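Local coordinates for glycoside Hydrolase (Bacteroides uniformis, PDB 5TA0), which probably hydrolyses agarose-type galactans of red algae as a family 86 glycoside hydrolase and binds neoagaro-oligosaccharides, at residues T41-F51 with F413-R424; N351-E359 with D433-D441. All coordinates share one frame; numbering follows the deposited sequence.

In the fold
Both contacts sit at the joint between the catalytic barrel and the adjoining beta-sandwich, with their centres about 10 Å apart. Interaction 1 reaches strand 423-429 and interaction 2 reaches 434-441, consecutive neighbours in one sheet. They meet directly: Arg-424 NE forms a salt bridge with Asp-437 OD1 at 2.9 Å, Thr-423 O and Val-440 N lie 2.8 Å apart in a probable hydrogen bond, and Phe-413 packs on Asn-351. The sugar site is some way off. In interaction 1 the side chain of Phe-51 is about 11 Å from a bound 3,6-anhydro-alpha-L-galactopyranose.

Interaction 1: residues T41-F51 with F413-R424; sequences TEFNRPKFINF and FYQLWKDVKGTR. With EDO (1,2-ethanediol), chain O.
The guanidinium of Arg-45 meets the carbonyl oxygens of Trp-417 and Val-420 at its edge and in its plane, with CG1 of Ile-49 over one face. The Phe-413 ring has Trp-417 CD1 on one face and, on the other, O1 of a 1,2-ethanediol probably from the crystallisation liquor; Phe-413 CD2 lies over the centre of the Tyr-414 ring, whose edge faces Asn-50 O. Phe-43 and the six-membered ring of Trp-417 are near parallel (19°) but slid apart, centroids at 5.9 Å.

Arg-45 NH1 gives both its hydrogens to the type II beta turn from Trp-417 to Val-420: one to Val-420 O at 2.9 Å, in the carbonyl plane on a lone pair, the other to Trp-417 O at 2.9 Å, from the face opposite the turn's own Val-420 N. A bend at chi3 (64°) swings the group over to them, NH2 reaches Tyr-414 O through a water, and NE pairs with Asp-78. A leucine here would probably leave both turn carbonyls without this donor and Asp-78 without its mate.

Tyr-414 OH donates to Asn-50 O at 2.7 Å from above the carbonyl plane, and accepts from the diol O1. Ile-49 fills in between, CG2 on Tyr-414 CD2 at 3.7 Å and CD1 on Trp-417 CB at 3.8 Å. Arg-424 N to Thr-41 O (2.8 Å) and Phe-43 N to Gly-422 O (2.9 Å) make a single antiparallel bridge around Glu-42 and Thr-423.

Helix 340-358 touches Phe-43, Phe-48 and Phe-413; strand 50-51, the first of the barrel's parallel strands, bonds to Tyr-80, while strand 423-429 enters the sandwich sheet.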
# COMPACT_ATOMS: atom_id res chain seq x y z
N THR A 41 4.76 -9.02 15.45
CA THR A 41 5.72 -8.32 16.30
C THR A 41 7.01 -7.91 15.58
O THR A 41 7.87 -7.31 16.22
CB THR A 41 6.14 -9.21 17.50
OG1 THR A 41 6.80 -10.37 17.02
CG2 THR A 41 4.96 -9.62 18.31
N GLU A 42 7.14 -8.21 14.29
CA GLU A 42 8.40 -8.00 13.56
C GLU A 42 8.17 -7.29 12.25
O GLU A 42 7.10 -7.40 11.65
CB GLU A 42 9.09 -9.33 13.29
CG GLU A 42 9.52 -10.07 14.55
CD GLU A 42 10.30 -11.35 14.27
OE1 GLU A 42 10.24 -11.90 13.16
OE2 GLU A 42 10.99 -11.81 15.20
N PHE A 43 9.20 -6.59 11.78
CA PHE A 43 9.17 -5.99 10.45
C PHE A 43 9.17 -7.12 9.44
O PHE A 43 9.88 -8.11 9.60
CB PHE A 43 10.40 -5.10 10.22
CG PHE A 43 10.33 -4.25 8.98
CD1 PHE A 43 9.23 -3.42 8.74
CD2 PHE A 43 11.35 -4.29 8.04
CE1 PHE A 43 9.18 -2.62 7.61
CE2 PHE A 43 11.28 -3.50 6.91
CZ PHE A 43 10.22 -2.66 6.70
N ASN A 44 8.36 -6.99 8.41
CA ASN A 44 8.25 -8.01 7.37
C ASN A 44 8.87 -7.45 6.09
O ASN A 44 8.21 -6.73 5.32
CB ASN A 44 6.77 -8.36 7.21
CG ASN A 44 6.55 -9.55 6.31
OD1 ASN A 44 7.27 -9.78 5.35
ND2 ASN A 44 5.51 -10.31 6.62
N ARG A 45 10.15 -7.74 5.87
CA ARG A 45 10.83 -7.19 4.69
C ARG A 45 10.18 -7.63 3.37
O ARG A 45 9.96 -6.81 2.51
CB ARG A 45 12.34 -7.44 4.68
CG ARG A 45 13.11 -6.67 5.72
CD ARG A 45 14.60 -6.81 5.52
NE ARG A 45 15.10 -6.25 4.26
CZ ARG A 45 15.41 -4.97 4.05
NH1 ARG A 45 15.26 -4.04 5.01
NH2 ARG A 45 15.87 -4.61 2.85
N PRO A 46 9.84 -8.91 3.19
CA PRO A 46 9.19 -9.27 1.93
C PRO A 46 7.89 -8.52 1.65
O PRO A 46 7.63 -8.15 0.48
CB PRO A 46 8.98 -10.78 2.07
CG PRO A 46 10.10 -11.20 2.99
CD PRO A 46 10.20 -10.11 3.98
N LYS A 47 7.08 -8.29 2.68
CA LYS A 47 5.82 -7.59 2.53
C LYS A 47 5.96 -6.12 2.16
O LYS A 47 5.06 -5.57 1.53
CB LYS A 47 5.03 -7.68 3.84
CG LYS A 47 3.55 -7.40 3.69
CD LYS A 47 2.80 -7.98 4.87
CE LYS A 47 2.99 -7.18 6.15
NZ LYS A 47 2.12 -7.65 7.27
N PHE A 48 7.07 -5.50 2.56
CA PHE A 48 7.26 -4.04 2.46
C PHE A 48 8.42 -3.56 1.60
O PHE A 48 8.28 -2.50 0.93
CB PHE A 48 7.40 -3.43 3.85
CG PHE A 48 6.15 -3.48 4.67
CD1 PHE A 48 4.95 -2.94 4.20
CD2 PHE A 48 6.15 -4.08 5.92
CE1 PHE A 48 3.80 -2.98 4.98
CE2 PHE A 48 5.00 -4.12 6.70
CZ PHE A 48 3.83 -3.57 6.23
N ILE A 49 9.56 -4.23 1.63
CA ILE A 49 10.75 -3.77 0.88
C ILE A 49 10.85 -4.60 -0.39
O ILE A 49 11.53 -5.62 -0.47
CB ILE A 49 12.03 -3.83 1.69
CG1 ILE A 49 11.84 -3.14 3.05
CG2 ILE A 49 13.18 -3.23 0.87
CD1 ILE A 49 11.41 -1.69 3.01
N ASN A 50 10.12 -4.14 -1.40
CA ASN A 50 9.92 -4.89 -2.60
C ASN A 50 9.69 -3.93 -3.77
O ASN A 50 9.64 -2.70 -3.57
CB ASN A 50 8.76 -5.88 -2.42
CG ASN A 50 7.49 -5.17 -2.05
OD1 ASN A 50 7.09 -4.23 -2.77
ND2 ASN A 50 6.85 -5.55 -0.94
N PHE A 51 9.56 -4.47 -4.99
CA PHE A 51 9.22 -3.65 -6.16
C PHE A 51 8.53 -4.50 -7.21
O PHE A 51 8.42 -5.74 -7.08
CB PHE A 51 10.42 -2.86 -6.71
CG PHE A 51 11.47 -3.65 -7.46
CD1 PHE A 51 11.83 -3.32 -8.76
CD2 PHE A 51 12.19 -4.66 -6.84
CE1 PHE A 51 12.87 -3.97 -9.42
CE2 PHE A 51 13.22 -5.33 -7.51
CZ PHE A 51 13.54 -5.00 -8.80
N PHE A 413 15.63 4.72 -2.07
CA PHE A 413 14.68 4.09 -1.13
C PHE A 413 15.26 2.81 -0.52
O PHE A 413 15.20 2.61 0.68
CB PHE A 413 13.37 3.77 -1.85
CG PHE A 413 12.38 2.99 -1.02
CD1 PHE A 413 11.55 3.62 -0.11
CD2 PHE A 413 12.30 1.62 -1.14
CE1 PHE A 413 10.68 2.88 0.67
CE2 PHE A 413 11.42 0.88 -0.38
CZ PHE A 413 10.61 1.52 0.53
N TYR A 414 15.84 1.96 -1.36
CA TYR A 414 16.37 0.68 -0.90
C TYR A 414 17.67 0.85 -0.11
O TYR A 414 17.95 0.07 0.79
CB TYR A 414 16.48 -0.32 -2.08
CG TYR A 414 15.12 -0.48 -2.72
CD1 TYR A 414 14.74 0.29 -3.82
CD2 TYR A 414 14.17 -1.32 -2.16
CE1 TYR A 414 13.46 0.20 -4.36
CE2 TYR A 414 12.88 -1.44 -2.68
CZ TYR A 414 12.52 -0.67 -3.78
OH TYR A 414 11.25 -0.70 -4.30
N GLN A 415 18.43 1.90 -0.42
CA GLN A 415 19.59 2.26 0.36
C GLN A 415 19.17 2.76 1.74
O GLN A 415 19.76 2.38 2.77
CB GLN A 415 20.44 3.31 -0.38
CG GLN A 415 21.10 2.73 -1.61
CD GLN A 415 21.66 3.74 -2.58
OE1 GLN A 415 21.21 4.88 -2.67
NE2 GLN A 415 22.63 3.29 -3.36
N LEU A 416 18.13 3.56 1.79
CA LEU A 416 17.63 4.09 3.06
C LEU A 416 17.16 2.97 3.99
O LEU A 416 17.45 3.01 5.19
CB LEU A 416 16.50 5.08 2.80
CG LEU A 416 15.77 5.70 3.99
CD1 LEU A 416 16.70 6.58 4.80
CD2 LEU A 416 14.56 6.48 3.50
N TRP A 417 16.44 2.01 3.43
CA TRP A 417 15.83 0.92 4.23
C TRP A 417 16.72 -0.31 4.34
O TRP A 417 16.31 -1.34 4.87
CB TRP A 417 14.45 0.55 3.63
CG TRP A 417 13.41 1.59 3.94
CD1 TRP A 417 13.13 2.74 3.20
CD2 TRP A 417 12.53 1.64 5.07
NE1 TRP A 417 12.16 3.46 3.82
CE2 TRP A 417 11.77 2.81 4.96
CE3 TRP A 417 12.30 0.79 6.16
CZ2 TRP A 417 10.79 3.16 5.91
CZ3 TRP A 417 11.33 1.13 7.08
CH2 TRP A 417 10.59 2.29 6.96
N LYS A 418 17.97 -0.24 3.86
CA LYS A 418 18.89 -1.38 3.93
C LYS A 418 19.04 -1.83 5.40
O LYS A 418 19.10 -1.00 6.31
CB LYS A 418 20.26 -0.99 3.33
CG LYS A 418 21.18 -2.16 3.08
CD LYS A 418 22.54 -1.69 2.57
CE LYS A 418 23.42 -2.82 2.11
NZ LYS A 418 23.85 -3.71 3.22
N ASP A 419 19.02 -3.14 5.61
CA ASP A 419 19.25 -3.75 6.92
C ASP A 419 18.06 -3.71 7.86
O ASP A 419 18.06 -4.46 8.84
CB ASP A 419 20.48 -3.17 7.66
CG ASP A 419 21.71 -3.06 6.80
OD1 ASP A 419 22.13 -4.10 6.28
OD2 ASP A 419 22.24 -1.93 6.64
N VAL A 420 17.08 -2.83 7.66
CA VAL A 420 16.02 -2.60 8.64
C VAL A 420 15.22 -3.90 8.80
O VAL A 420 14.70 -4.44 7.82
CB VAL A 420 15.09 -1.45 8.23
CG1 VAL A 420 13.89 -1.35 9.17
CG2 VAL A 420 15.84 -0.12 8.16
N LYS A 421 15.16 -4.39 10.04
CA LYS A 421 14.45 -5.61 10.38
C LYS A 421 14.43 -5.67 11.90
O LYS A 421 15.12 -4.92 12.58
CB LYS A 421 15.11 -6.87 9.79
CG LYS A 421 16.50 -7.19 10.36
CD LYS A 421 17.14 -8.43 9.74
CE LYS A 421 17.56 -8.20 8.31
NZ LYS A 421 18.76 -7.34 8.19
N GLY A 422 13.63 -6.60 12.41
CA GLY A 422 13.65 -6.92 13.81
C GLY A 422 12.31 -6.78 14.49
O GLY A 422 11.26 -6.63 13.83
N THR A 423 12.34 -6.83 15.82
CA THR A 423 11.13 -6.79 16.64
C THR A 423 10.71 -5.34 16.82
O THR A 423 11.53 -4.47 17.18
CB THR A 423 11.40 -7.42 18.03
OG1 THR A 423 11.73 -8.80 17.85
CG2 THR A 423 10.23 -7.27 18.95
N ARG A 424 9.43 -5.05 16.53
CA ARG A 424 8.93 -3.70 16.64
C ARG A 424 8.89 -3.26 18.10
O ARG A 424 8.45 -4.04 18.97
CB ARG A 424 7.52 -3.61 16.07
CG ARG A 424 7.01 -2.21 15.79
CD ARG A 424 5.63 -2.25 15.17
NE ARG A 424 5.12 -0.93 14.87
CZ ARG A 424 3.83 -0.64 14.73
NH1 ARG A 424 2.90 -1.58 14.89
NH2 ARG A 424 3.45 0.61 14.49
C1 EDO O . 10.79 2.76 -4.92
O1 EDO O . 10.41 2.14 -3.73
C2 EDO O . 10.61 4.23 -4.63
O2 EDO O . 9.28 4.51 -5.06
O HOH W 1 9.46 -10.62 18.23
O HOH W 2 12.20 -8.57 10.82
O HOH W 3 16.75 -2.39 1.32

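Interaction 2: residues N351-E359 with D433-D441; sequences NSMLMQFME and DIMCDAYVD
This is a buried helix-on-sheet contact: the C-terminal part of helix 340-358, through Ser-352, Met-355, Gln-356 and Met-358, lies on strand 434-441 where the barrel meets the beta-sandwich. The two axes come within 9.1 Å and cross at 59°. Alternate strand residues, Met-435, Asp-437 and Tyr-439, face the helix.

Met-435 fills one end. Its chain, extended to SD, then bends (chi3 -70°), bringing CE onto Ser-352 O at 3.5 Å, while SD sits against Gln-356 CG at 3.4 Å. The amide of Gln-356 turns to Glu-301 and Gly-297, and Glu-359, near the same sulfur, pairs with Arg-592. In one of its conformers Met-355, bent at chi2 and chi3, lays CE on the strand backbone (3.7 Å to Cys-436 C) near Asp-437 CB; its CB meets Met-435 CE at 4.0 Å.

Strand 434-441 forms a beta-hairpin with 423-429, tied by the disulfide Cys-436 to Cys-429, and its other neighbour in the sandwich sheet is 444-451.

At the other end, the methyl CE of Met-358 rests against Asp-437 OD2, 3.4 Å away, and Tyr-439 CE2, at 3.5 Å, on one side of the bonded pair. Tyr-439 OH donates to Asp-437 OD2 at 2.6 Å from above the carboxylate plane; the other oxygen accepts from Ala-438 N and pairs with Arg-424. Water bridges run from Met-355 O to Asp-437 OD2 and from Met-358 O to Tyr-439 OH.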
# COMPACT_ATOMS: atom_id res chain seq x y z
N ASN A 351 7.83 6.68 1.03
CA ASN A 351 8.23 6.56 2.42
C ASN A 351 7.08 6.82 3.38
O ASN A 351 6.89 6.08 4.35
CB ASN A 351 9.40 7.50 2.73
CG ASN A 351 10.73 6.96 2.28
OD1 ASN A 351 11.00 5.78 2.36
ND2 ASN A 351 11.56 7.83 1.77
N SER A 352 6.28 7.86 3.13
CA SER A 352 5.17 8.17 4.00
C SER A 352 4.11 7.08 3.97
O SER A 352 3.64 6.64 5.03
CB SER A 352 4.53 9.53 3.70
OG SER A 352 5.44 10.59 3.94
N MET A 353 3.70 6.64 2.77
CA MET A 353 2.70 5.59 2.69
C MET A 353 3.16 4.30 3.37
O MET A 353 2.38 3.66 4.09
CB MET A 353 2.34 5.34 1.24
CG MET A 353 1.57 6.49 0.62
SD MET A 353 0.84 5.99 -0.95
CE MET A 353 0.00 7.51 -1.38
N LEU A 354 4.43 3.94 3.15
CA LEU A 354 5.00 2.76 3.79
C LEU A 354 4.85 2.82 5.30
O LEU A 354 4.42 1.86 5.91
CB LEU A 354 6.46 2.59 3.42
CG LEU A 354 7.22 1.50 4.20
CD1 LEU A 354 6.55 0.13 4.11
CD2 LEU A 354 8.64 1.39 3.69
N MET A 355 5.21 3.95 5.90
CA MET A 355 5.05 4.07 7.36
C MET A 355 3.60 3.81 7.79
O MET A 355 3.33 3.14 8.80
CB MET A 355 5.51 5.45 7.82
CG MET A 355 7.00 5.68 7.68
SD MET A 355 7.99 4.80 8.87
CE MET A 355 7.81 5.80 10.37
N GLN A 356 2.65 4.32 7.02
CA GLN A 356 1.23 4.15 7.35
C GLN A 356 0.80 2.71 7.16
O GLN A 356 0.07 2.19 8.01
CB GLN A 356 0.36 5.14 6.57
CG GLN A 356 0.74 6.59 6.93
CD GLN A 356 -0.09 7.67 6.31
OE1 GLN A 356 0.43 8.56 5.62
NE2 GLN A 356 -1.39 7.65 6.60
N PHE A 357 1.33 2.00 6.16
CA PHE A 357 1.00 0.57 6.01
C PHE A 357 1.61 -0.26 7.14
O PHE A 357 0.96 -1.19 7.63
CB PHE A 357 1.48 0.01 4.66
CG PHE A 357 0.91 0.74 3.46
CD1 PHE A 357 -0.44 1.14 3.39
CD2 PHE A 357 1.73 1.00 2.39
CE1 PHE A 357 -0.94 1.79 2.27
CE2 PHE A 357 1.24 1.63 1.28
CZ PHE A 357 -0.08 2.04 1.23
N MET A 358 2.79 0.13 7.59
CA MET A 358 3.47 -0.57 8.71
C MET A 358 2.63 -0.48 9.98
O MET A 358 2.64 -1.42 10.79
CB MET A 358 4.86 0.02 8.91
CG MET A 358 5.86 -0.44 7.85
SD MET A 358 7.33 0.62 7.65
CE MET A 358 8.11 0.38 9.24
N GLU A 359 1.89 0.61 10.16
CA GLU A 359 0.99 0.75 11.31
C GLU A 359 -0.16 -0.24 11.29
O GLU A 359 -0.79 -0.40 12.33
CB GLU A 359 0.38 2.13 11.41
CG GLU A 359 1.35 3.23 11.69
CD GLU A 359 0.68 4.58 11.72
OE1 GLU A 359 -0.40 4.71 12.33
OE2 GLU A 359 1.26 5.49 11.13
N ASP A 433 2.07 15.37 12.40
CA ASP A 433 2.76 15.40 11.11
C ASP A 433 4.08 14.64 11.08
O ASP A 433 4.71 14.55 10.03
CB ASP A 433 3.00 16.84 10.65
CG ASP A 433 1.73 17.55 10.33
OD1 ASP A 433 0.85 16.98 9.67
OD2 ASP A 433 1.58 18.70 10.77
N ILE A 434 4.52 14.09 12.23
CA ILE A 434 5.73 13.29 12.31
C ILE A 434 5.35 11.86 12.63
O ILE A 434 4.75 11.60 13.68
CB ILE A 434 6.70 13.86 13.38
CG1 ILE A 434 7.11 15.28 12.99
CG2 ILE A 434 7.89 12.93 13.57
CD1 ILE A 434 8.04 15.37 11.80
N MET A 435 5.68 10.94 11.73
CA MET A 435 5.41 9.52 11.97
C MET A 435 6.70 8.84 12.38
O MET A 435 7.77 9.18 11.88
CB MET A 435 4.84 8.87 10.71
CG MET A 435 3.50 9.45 10.31
SD MET A 435 2.67 8.58 8.97
CE MET A 435 3.76 9.01 7.60
N CYS A 436 6.61 7.91 13.31
CA CYS A 436 7.79 7.22 13.77
C CYS A 436 7.52 5.76 14.01
O CYS A 436 6.40 5.36 14.24
CB CYS A 436 8.35 7.88 15.04
SG CYS A 436 7.15 8.14 16.38
N ASP A 437 8.58 4.98 13.90
CA ASP A 437 8.52 3.52 14.14
C ASP A 437 9.93 3.04 14.45
O ASP A 437 10.92 3.77 14.21
CB ASP A 437 7.90 2.82 12.90
CG ASP A 437 7.20 1.51 13.22
OD1 ASP A 437 7.23 1.01 14.36
OD2 ASP A 437 6.62 0.96 12.25
N ALA A 438 10.06 1.84 15.00
CA ALA A 438 11.38 1.31 15.34
C ALA A 438 11.38 -0.19 15.46
O ALA A 438 10.36 -0.78 15.84
CB ALA A 438 11.87 1.92 16.64
N TYR A 439 12.52 -0.78 15.13
CA TYR A 439 12.71 -2.24 15.09
C TYR A 439 14.08 -2.59 15.65
O TYR A 439 15.08 -1.94 15.34
CB TYR A 439 12.52 -2.80 13.64
CG TYR A 439 11.13 -2.48 13.12
CD1 TYR A 439 10.09 -3.38 13.33
CD2 TYR A 439 10.83 -1.27 12.53
CE1 TYR A 439 8.79 -3.10 12.95
CE2 TYR A 439 9.54 -0.96 12.15
CZ TYR A 439 8.52 -1.87 12.36
OH TYR A 439 7.21 -1.60 12.03
N VAL A 440 14.10 -3.63 16.48
CA VAL A 440 15.31 -4.08 17.19
C VAL A 440 15.75 -5.44 16.65
O VAL A 440 15.01 -6.42 16.74
CB VAL A 440 15.02 -4.24 18.69
CG1 VAL A 440 16.23 -4.85 19.41
CG2 VAL A 440 14.64 -2.90 19.33
N ASP A 441 16.93 -5.47 16.06
CA ASP A 441 17.53 -6.68 15.54
C ASP A 441 18.81 -6.97 16.29
O ASP A 441 19.89 -6.55 15.87
CB ASP A 441 17.85 -6.54 14.05
CG ASP A 441 18.44 -7.82 13.45
OD1 ASP A 441 18.08 -8.92 13.90
OD2 ASP A 441 19.21 -7.71 12.50
O HOH W 4 4.97 2.97 11.10
O HOH W 5 5.14 -3.05 10.97